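Putative curved DNA-binding protein (Chaetomium thermophilum var. thermophilum DSM 1495, PDB 4IPA) probably acts in ribosome biogenesis as the Arx1 member of the methionine aminopeptidase (M24) family, and may also bind DNA. Local coordinates at residues D152-T157 and S368-D373; S197-K202 and D378-K383; K205-N210 and K374-E379. All coordinates share one frame; numbering follows the deposited sequence. Where two conformers were deposited one is given.

Interaction 1 (D152-T157 and S368-D373); sequences DLFLAT and SKFKTD
Phe370 inserts its ring beside Phe154 and Leu155, and the tight half of the contact is apolar. The distances identify the touching atoms: Phe370 CE1 stands 3.4 Å from Phe154 CB, and Phe370 CD2 lies 3.9 Å from Leu155 CD2. The two phenyl planes are inclined at 33° with centroids 5.8 Å apart, an oblique pairing. Leu155 and Phe370 run past one another in opposite senses, and both leucine methyls take part: CD2 serves the ring, while CD1 reaches Thr372 CG2 at 3.5 Å, tip to tip. This is the flank of the pita-bread fold of the M24 family. Here the loop 368-373 crosses one side of helix 148-167, whose Leu153 and Thr157 rest on strands 250-258 and 342-352, and Phe154 also meets the Trp365 ring. Toward Thr372, which is partly exposed, the contact becomes polar. A chi1 of 176° carries Thr372 OG1 to the side away from the backbone N and presents the hydroxyl to Asp152; OG1 donates to Asp152 OD1 at 2.7 Å, on the syn side of the carboxylate. Water 1 donates to Asp152 OD2 at 2.8 Å and only weakly to Thr372 OG1, so solvent is part of this margin. Asp152 OD2 also forms a salt bridge with Arg149 NH1.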
loop_
_atom_site.group_PDB
_atom_site.type_symbol
_atom_site.label_atom_id
_atom_site.label_comp_id
_atom_site.label_asym_id
_atom_site.label_seq_id
_atom_site.Cartn_x
_atom_site.Cartn_y
_atom_site.Cartn_z
ATOM N N ASP A 152 -8.319 -0.374 19.086
ATOM C CA ASP A 152 -7.335 0.702 19.169
ATOM C C ASP A 152 -6.382 0.703 17.968
ATOM O O ASP A 152 -6.070 1.757 17.421
ATOM C CB ASP A 152 -6.512 0.591 20.451
ATOM C CG ASP A 152 -7.332 0.858 21.708
ATOM O OD1 ASP A 152 -8.347 1.588 21.615
ATOM O OD2 ASP A 152 -6.951 0.340 22.785
ATOM N N LEU A 153 -5.911 -0.490 17.597
ATOM C CA LEU A 153 -5.003 -0.677 16.474
ATOM C C LEU A 153 -5.611 -0.135 15.173
ATOM O O LEU A 153 -4.969 0.615 14.441
ATOM C CB LEU A 153 -4.676 -2.164 16.311
ATOM C CG LEU A 153 -3.836 -2.527 15.080
ATOM C CD1 LEU A 153 -2.470 -1.851 15.171
ATOM C CD2 LEU A 153 -3.673 -4.050 14.897
ATOM N N PHE A 154 -6.854 -0.521 14.903
ATOM C CA PHE A 154 -7.569 -0.056 13.729
ATOM C C PHE A 154 -7.792 1.456 13.711
ATOM O O PHE A 154 -7.585 2.101 12.688
ATOM C CB PHE A 154 -8.926 -0.767 13.607
ATOM C CG PHE A 154 -8.847 -2.107 12.933
ATOM C CD1 PHE A 154 -8.389 -3.222 13.622
ATOM C CD2 PHE A 154 -9.230 -2.252 11.611
ATOM C CE1 PHE A 154 -8.328 -4.456 13.006
ATOM C CE2 PHE A 154 -9.160 -3.487 10.983
ATOM C CZ PHE A 154 -8.710 -4.589 11.686
ATOM N N LEU A 155 -8.254 2.009 14.827
ATOM C CA LEU A 155 -8.524 3.444 14.895
ATOM C C LEU A 155 -7.254 4.287 14.754
ATOM O O LEU A 155 -7.284 5.354 14.138
ATOM C CB LEU A 155 -9.253 3.802 16.186
ATOM C CG LEU A 155 -10.716 3.375 16.178
ATOM C CD1 LEU A 155 -11.315 3.528 17.567
ATOM C CD2 LEU A 155 -11.494 4.173 15.145
ATOM N N ALA A 156 -6.145 3.814 15.326
ATOM C CA ALA A 156 -4.872 4.504 15.171
ATOM C C ALA A 156 -4.526 4.577 13.685
ATOM O O ALA A 156 -4.091 5.610 13.179
ATOM C CB ALA A 156 -3.775 3.781 15.925
ATOM N N THR A 157 -4.728 3.468 12.986
ATOM C CA THR A 157 -4.356 3.400 11.584
ATOM C C THR A 157 -5.275 4.291 10.754
ATOM O O THR A 157 -4.824 5.023 9.883
ATOM C CB THR A 157 -4.410 1.967 11.060
ATOM O OG1 THR A 157 -3.672 1.107 11.941
ATOM C CG2 THR A 157 -3.798 1.904 9.672
ATOM N N SER A 368 -18.633 3.243 13.622
ATOM C CA SER A 368 -19.570 2.835 14.665
ATOM C C SER A 368 -19.254 1.441 15.201
ATOM O O SER A 368 -19.675 1.099 16.305
ATOM C CB SER A 368 -21.021 2.890 14.177
ATOM O OG SER A 368 -21.298 1.862 13.245
ATOM N N LYS A 369 -18.506 0.651 14.427
ATOM C CA LYS A 369 -18.208 -0.741 14.779
ATOM C C LYS A 369 -17.028 -0.902 15.757
ATOM O O LYS A 369 -16.790 -2.006 16.265
ATOM C CB LYS A 369 -17.951 -1.576 13.513
ATOM C CG LYS A 369 -19.209 -2.131 12.813
ATOM C CD LYS A 369 -19.026 -2.225 11.271
ATOM C CE LYS A 369 -18.638 -3.630 10.734
ATOM N NZ LYS A 369 -17.200 -4.059 10.920
ATOM N N PHE A 370 -16.301 0.187 16.010
ATOM C CA PHE A 370 -15.114 0.152 16.869
ATOM C C PHE A 370 -15.467 0.550 18.304
ATOM O O PHE A 370 -16.105 1.585 18.527
ATOM C CB PHE A 370 -14.008 1.070 16.319
ATOM C CG PHE A 370 -13.523 0.676 14.962
ATOM C CD1 PHE A 370 -12.715 -0.433 14.799
ATOM C CD2 PHE A 370 -13.894 1.397 13.840
ATOM C CE1 PHE A 370 -12.281 -0.825 13.534
ATOM C CE2 PHE A 370 -13.457 1.024 12.577
ATOM C CZ PHE A 370 -12.650 -0.098 12.423
ATOM N N LYS A 371 -15.052 -0.276 19.266
ATOM C CA LYS A 371 -15.425 -0.081 20.668
ATOM C C LYS A 371 -14.202 0.128 21.557
ATOM O O LYS A 371 -13.409 -0.797 21.792
ATOM C CB LYS A 371 -16.233 -1.279 21.173
ATOM C CG LYS A 371 -17.464 -1.617 20.322
ATOM C CD LYS A 371 -18.571 -0.585 20.516
ATOM C CE LYS A 371 -19.871 -0.978 19.807
ATOM N NZ LYS A 371 -19.765 -0.880 18.325
ATOM N N THR A 372 -14.047 1.344 22.060
ATOM C CA THR A 372 -12.914 1.653 22.919
ATOM C C THR A 372 -13.168 2.937 23.689
ATOM O O THR A 372 -13.991 3.756 23.278
ATOM C CB THR A 372 -11.592 1.794 22.118
ATOM O OG1 THR A 372 -10.552 2.192 23.007
ATOM C CG2 THR A 372 -11.717 2.867 21.031
ATOM N N ASP A 373 -12.451 3.112 24.796
ATOM C CA ASP A 373 -12.544 4.344 25.564
ATOM C C ASP A 373 -11.531 5.362 25.065
ATOM O O ASP A 373 -11.677 6.559 25.304
ATOM C CB ASP A 373 -12.348 4.073 27.060
ATOM C CG ASP A 373 -13.475 3.246 27.649
ATOM O OD1 ASP A 373 -14.640 3.435 27.214
ATOM O OD2 ASP A 373 -13.200 2.399 28.531
HETATM O O HOH W 1 -8.958 -0.412 24.533
#

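Interaction 2 (S197-K202 and D378-K383); sequences SSLLEK and DEEILK
Lys202 reaches across to Asp378 and Glu380, its chain extended beyond CG and meeting both acidic side chains at about a right angle. Its NZ is 3.2 Å from Glu380 OE1, a salt bridge, and also pairs with Asp378 OD2, an oxygen whose modelled place is less certain. Beneath the charged tip the aliphatic part of the lysine packs on Ile381: Lys202 CB comes to 3.4 Å from Ile381 CD1, tighter than ordinary van der Waals contact. The same methyl, Ile381 CD1, lies 3.7 Å from the backbone atom Leu199 O. Leu199 CD2 approaches the carboxyl carbon CD of Glu380 at 3.7 Å, the two side chains crossing nearly perpendicularly.

A second shell positions these groups. In Asp378, chi1 178° swings CG away from the backbone N, and OD1 accepts from Ile381 N at 2.9 Å with an N-H...O angle of 166°, met nearly along the C-O axis. Lys195 takes Glu380 OE2 in a second salt bridge, so the carboxylate has a lysine at each oxygen. Leu199 rests on Leu167 of helix 148-167, and Ile381 on Ile376. The axes of the two helical segments pass 10.6 Å apart at a crossing angle of -96°. The arrangement is a near-perpendicular helix packing whose polar margin is a salt-bridge network of Lys202, Asp378 and Glu380, in which Asp378 is also the N-cap of helix 379-386.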
loop_
_atom_site.group_PDB
_atom_site.type_symbol
_atom_site.label_atom_id
_atom_site.label_comp_id
_atom_site.label_asym_id
_atom_site.label_seq_id
_atom_site.Cartn_x
_atom_site.Cartn_y
_atom_site.Cartn_z
ATOM N N SER A 197 6.084 12.933 10.824
ATOM C CA SER A 197 6.305 11.752 11.649
ATOM C C SER A 197 5.815 11.928 13.084
ATOM O O SER A 197 5.071 11.091 13.594
ATOM C CB SER A 197 7.790 11.363 11.672
ATOM O OG SER A 197 8.142 10.615 10.525
ATOM N N SER A 198 6.238 13.004 13.737
ATOM C CA SER A 198 5.877 13.204 15.142
ATOM C C SER A 198 4.363 13.335 15.327
ATOM O O SER A 198 3.803 12.807 16.287
ATOM C CB SER A 198 6.616 14.397 15.755
ATOM O OG SER A 198 6.182 15.611 15.174
ATOM N N LEU A 199 3.699 14.020 14.402
ATOM C CA LEU A 199 2.239 14.101 14.442
ATOM C C LEU A 199 1.580 12.707 14.304
ATOM O O LEU A 199 0.728 12.330 15.114
ATOM C CB LEU A 199 1.710 15.072 13.380
ATOM C CG LEU A 199 1.970 16.570 13.613
ATOM C CD1 LEU A 199 1.752 17.367 12.334
ATOM C CD2 LEU A 199 1.121 17.146 14.747
ATOM N N LEU A 200 1.983 11.930 13.300
ATOM C CA LEU A 200 1.416 10.593 13.160
ATOM C C LEU A 200 1.728 9.712 14.378
ATOM O O LEU A 200 0.906 8.888 14.776
ATOM C CB LEU A 200 1.873 9.920 11.859
ATOM C CG LEU A 200 0.858 10.037 10.716
ATOM C CD1 LEU A 200 0.561 11.521 10.393
ATOM C CD2 LEU A 200 1.342 9.288 9.490
ATOM N N GLU A 201 2.906 9.895 14.969
ATOM C CA GLU A 201 3.262 9.142 16.168
ATOM C C GLU A 201 2.346 9.528 17.308
ATOM O O GLU A 201 1.962 8.687 18.119
ATOM C CB GLU A 201 4.718 9.383 16.573
ATOM C CG GLU A 201 5.728 8.677 15.706
ATOM C CD GLU A 201 7.152 9.056 16.062
ATOM O OE1 GLU A 201 7.327 10.020 16.836
ATOM O OE2 GLU A 201 8.097 8.395 15.569
ATOM N N LYS A 202 2.014 10.812 17.361
ATOM C CA LYS A 202 1.095 11.346 18.352
ATOM C C LYS A 202 -0.254 10.667 18.180
ATOM O O LYS A 202 -0.901 10.327 19.152
ATOM C CB LYS A 202 0.932 12.847 18.116
ATOM C CG LYS A 202 0.911 13.759 19.337
ATOM C CD LYS A 202 1.400 15.161 18.900
ATOM C CE LYS A 202 0.963 16.274 19.844
ATOM N NZ LYS A 202 1.098 17.646 19.231
ATOM N N ASP A 378 -5.315 15.550 21.613
ATOM C CA ASP A 378 -4.392 16.615 21.252
ATOM C C ASP A 378 -5.084 17.631 20.350
ATOM O O ASP A 378 -5.700 17.261 19.349
ATOM C CB ASP A 378 -3.140 16.041 20.580
ATOM C CG ASP A 378 -2.174 17.120 20.139
ATOM O OD1 ASP A 378 -2.341 17.638 19.013
ATOM O OD2 ASP A 378 -1.253 17.452 20.919
ATOM N N GLU A 379 -4.991 18.909 20.718
ATOM C CA GLU A 379 -5.709 19.971 20.009
ATOM C C GLU A 379 -5.190 20.199 18.596
ATOM O O GLU A 379 -5.968 20.423 17.680
ATOM C CB GLU A 379 -5.670 21.293 20.791
ATOM C CG GLU A 379 -6.858 21.512 21.731
ATOM C CD GLU A 379 -8.206 21.530 21.007
ATOM O OE1 GLU A 379 -8.316 22.200 19.951
ATOM O OE2 GLU A 379 -9.153 20.867 21.497
ATOM N N GLU A 380 -3.875 20.156 18.434
ATOM C CA GLU A 380 -3.256 20.334 17.128
ATOM C C GLU A 380 -3.805 19.293 16.151
ATOM O O GLU A 380 -4.251 19.619 15.049
ATOM C CB GLU A 380 -1.732 20.222 17.257
ATOM C CG GLU A 380 -0.969 20.338 15.946
ATOM C CD GLU A 380 0.530 20.507 16.154
ATOM O OE1 GLU A 380 1.030 20.158 17.249
ATOM O OE2 GLU A 380 1.210 20.991 15.219
ATOM N N ILE A 381 -3.798 18.039 16.573
ATOM C CA ILE A 381 -4.321 16.966 15.744
ATOM C C ILE A 381 -5.824 17.077 15.451
ATOM O O ILE A 381 -6.242 16.928 14.301
ATOM C CB ILE A 381 -3.968 15.597 16.337
ATOM C CG1 ILE A 381 -2.471 15.378 16.230
ATOM C CG2 ILE A 381 -4.682 14.484 15.601
ATOM C CD1 ILE A 381 -2.026 14.110 16.885
ATOM N N LEU A 382 -6.638 17.356 16.468
ATOM C CA LEU A 382 -8.085 17.499 16.236
ATOM C C LEU A 382 -8.381 18.632 15.252
ATOM O O LEU A 382 -9.330 18.565 14.468
ATOM C CB LEU A 382 -8.855 17.714 17.544
ATOM C CG LEU A 382 -8.839 16.546 18.529
ATOM C CD1 LEU A 382 -9.485 16.994 19.827
ATOM C CD2 LEU A 382 -9.558 15.322 17.957
ATOM N N LYS A 383 -7.552 19.667 15.293
ATOM C CA LYS A 383 -7.700 20.781 14.374
ATOM C C LYS A 383 -7.363 20.374 12.925
ATOM O O LYS A 383 -8.143 20.625 11.999
ATOM C CB LYS A 383 -6.876 21.972 14.863
ATOM C CG LYS A 383 -7.379 22.585 16.157
ATOM C CD LYS A 383 -6.503 23.758 16.613
ATOM C CE LYS A 383 -7.031 24.390 17.911
ATOM N NZ LYS A 383 -6.178 25.521 18.387
#

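Interaction 3 (K205-N210 and K374-E379); sequences KAYDCN and KKIEDE
Lys374 lies along the Schellman motif that ends helix 193-205, with Asp208 as its C-prime residue. The positive phi of Asp208 (52°) and the bond from Asp208 N to Lys205 O, 2.8 Å, fit the motif, together with a longer-range bond from Cys209 N back into the helix. From its root outward, Lys374 CB packs 3.8 Å from Tyr207 CD1 and also near the carbonyl oxygen of Ala206. Lys374 CD continues past that oxygen and stands 4.0 Å from Tyr207 CA, the chain staying extended. Lys374 CE then nears Asp208 OD2, and NZ ends in a salt bridge to that same oxygen; the modelled separation is very short and its exact value is doubtful. Arg149 donates to the backbone carbonyls of Tyr207 and Asp208, anchoring this turn to helix 148-167.

The tyrosine ring passes the lysine in the opposite direction. Further along, Tyr207 CE2 meets Ile376 CG1 at 3.9 Å, the side chains crossing at about a right angle. Two waters lie at the hydroxyl end: water 3, at the ring edge and in plane, donates to Lys374 O, its very close approach to Tyr207 OH being doubtful, while water 2 sits 2.9 Å from Tyr207 OH and accepts from Ile376 N at 3.0 Å.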
loop_
_atom_site.group_PDB
_atom_site.type_symbol
_atom_site.label_atom_id
_atom_site.label_comp_id
_atom_site.label_asym_id
_atom_site.label_seq_id
_atom_site.Cartn_x
_atom_site.Cartn_y
_atom_site.Cartn_z
ATOM N N LYS A 205 -0.142 7.088 19.414
ATOM C CA LYS A 205 0.025 7.082 20.862
ATOM C C LYS A 205 -1.307 7.306 21.592
ATOM O O LYS A 205 -1.515 6.788 22.679
ATOM C CB LYS A 205 1.042 8.142 21.276
ATOM C CG LYS A 205 1.400 8.102 22.748
ATOM C CD LYS A 205 2.093 9.376 23.200
ATOM C CE LYS A 205 3.285 9.061 24.098
ATOM N NZ LYS A 205 3.065 7.866 24.980
ATOM N N ALA A 206 -2.224 8.056 20.995
ATOM C CA ALA A 206 -3.515 8.277 21.652
ATOM C C ALA A 206 -4.248 6.952 21.798
ATOM O O ALA A 206 -5.189 6.815 22.575
ATOM C CB ALA A 206 -4.360 9.279 20.874
ATOM N N TYR A 207 -3.801 5.963 21.043
ATOM C CA TYR A 207 -4.430 4.665 21.082
ATOM C C TYR A 207 -3.442 3.632 21.621
ATOM O O TYR A 207 -3.660 2.428 21.492
ATOM C CB TYR A 207 -4.936 4.279 19.695
ATOM C CG TYR A 207 -6.151 5.077 19.243
ATOM C CD1 TYR A 207 -7.420 4.769 19.716
ATOM C CD2 TYR A 207 -6.028 6.133 18.339
ATOM C CE1 TYR A 207 -8.530 5.482 19.300
ATOM C CE2 TYR A 207 -7.131 6.859 17.928
ATOM C CZ TYR A 207 -8.377 6.532 18.411
ATOM O OH TYR A 207 -9.483 7.245 18.010
ATOM N N ASP A 208 -2.364 4.118 22.233
ATOM C CA ASP A 208 -1.293 3.246 22.709
ATOM C C ASP A 208 -0.770 2.291 21.620
ATOM O O ASP A 208 -0.362 1.156 21.896
ATOM C CB ASP A 208 -1.729 2.473 23.969
ATOM C CG ASP A 208 -1.974 3.394 25.165
ATOM O OD1 ASP A 208 -1.497 4.546 25.150
ATOM O OD2 ASP A 208 -2.635 2.966 26.128
ATOM N N CYS A 209 -0.778 2.756 20.379
ATOM C CA CYS A 209 -0.148 2.002 19.303
ATOM C C CYS A 209 1.079 2.741 18.796
ATOM O O CYS A 209 1.333 3.876 19.200
ATOM C CB CYS A 209 -1.130 1.785 18.172
ATOM S SG CYS A 209 -2.435 0.680 18.653
ATOM N N ASN A 210 1.846 2.095 17.924
ATOM C CA ASN A 210 2.999 2.759 17.335
ATOM C C ASN A 210 2.970 2.734 15.805
ATOM O O ASN A 210 2.486 1.770 15.193
ATOM C CB ASN A 210 4.293 2.138 17.853
ATOM C CG ASN A 210 4.586 2.524 19.282
ATOM O OD1 ASN A 210 4.911 3.672 19.554
ATOM N ND2 ASN A 210 4.495 1.561 20.203
ATOM N N LYS A 374 -10.509 4.885 24.362
ATOM C CA LYS A 374 -9.456 5.777 23.892
ATOM C C LYS A 374 -9.934 6.755 22.818
ATOM O O LYS A 374 -10.852 6.470 22.040
ATOM C CB LYS A 374 -8.235 4.985 23.439
ATOM C CG LYS A 374 -7.862 3.941 24.466
ATOM C CD LYS A 374 -6.415 3.537 24.403
ATOM C CE LYS A 374 -6.148 2.570 25.548
ATOM N NZ LYS A 374 -4.809 1.930 25.467
ATOM N N LYS A 375 -9.308 7.923 22.810
ATOM C CA LYS A 375 -9.728 9.019 21.963
ATOM C C LYS A 375 -8.542 9.944 21.758
ATOM O O LYS A 375 -7.706 10.102 22.651
ATOM C CB LYS A 375 -10.869 9.783 22.641
ATOM C CG LYS A 375 -11.703 10.624 21.696
ATOM C CD LYS A 375 -12.849 11.322 22.419
ATOM C CE LYS A 375 -13.767 12.025 21.418
ATOM N NZ LYS A 375 -14.843 12.812 22.087
ATOM N N ILE A 376 -8.457 10.548 20.580
ATOM C CA ILE A 376 -7.462 11.585 20.354
ATOM C C ILE A 376 -7.892 12.850 21.074
ATOM O O ILE A 376 -9.016 13.318 20.893
ATOM C CB ILE A 376 -7.328 11.930 18.881
ATOM C CG1 ILE A 376 -6.836 10.711 18.096
ATOM C CG2 ILE A 376 -6.398 13.128 18.716
ATOM C CD1 ILE A 376 -6.798 10.936 16.607
ATOM N N GLU A 377 -6.995 13.415 21.873
ATOM C CA GLU A 377 -7.328 14.623 22.616
ATOM C C GLU A 377 -6.441 15.814 22.264
ATOM O O GLU A 377 -6.785 16.954 22.558
ATOM C CB GLU A 377 -7.323 14.334 24.118
ATOM C CG GLU A 377 -8.516 13.475 24.524
ATOM C CD GLU A 377 -8.423 12.929 25.932
ATOM O OE1 GLU A 377 -7.413 13.194 26.621
ATOM O OE2 GLU A 377 -9.370 12.229 26.350
ATOM N N ASP A 378 -5.315 15.550 21.613
ATOM C CA ASP A 378 -4.392 16.615 21.252
ATOM C C ASP A 378 -5.084 17.631 20.350
ATOM O O ASP A 378 -5.700 17.261 19.349
ATOM C CB ASP A 378 -3.140 16.041 20.580
ATOM C CG ASP A 378 -2.174 17.120 20.139
ATOM O OD1 ASP A 378 -2.341 17.638 19.013
ATOM O OD2 ASP A 378 -1.253 17.452 20.919
ATOM N N GLU A 379 -4.991 18.909 20.718
ATOM C CA GLU A 379 -5.709 19.971 20.009
ATOM C C GLU A 379 -5.190 20.199 18.596
ATOM O O GLU A 379 -5.968 20.423 17.680
ATOM C CB GLU A 379 -5.670 21.293 20.791
ATOM C CG GLU A 379 -6.858 21.512 21.731
ATOM C CD GLU A 379 -8.206 21.530 21.007
ATOM O OE1 GLU A 379 -8.316 22.200 19.951
ATOM O OE2 GLU A 379 -9.153 20.867 21.497
HETATM O O HOH W 2 -10.070 10.042 18.123
HETATM O O HOH W 3 -11.672 6.796 19.084
#

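Overall arrangement
Following the chain from the N terminus, helix 148-167 supplies the first half of interaction 1, helix 193-205 that of interaction 2, and the turn after it that of interaction 3. After the intervening strands and helices, the chain returns as one continuous stretch, 368-383, which closes all three loops in the order 1, 3, 2. Interaction 1 therefore crosses both others, whereas interactions 2 and 3 end on overlapping residues, sharing Asp378 and Glu379. Their centres lie 9 Å apart; that of interaction 1 is 11 Å from interaction 3 and 17 Å from interaction 2. Interaction 3 touches both others, so the C-terminal stretch ties helix 148-167, helix 193-205 and the turn that leads on to strand 210-220 together along one flank.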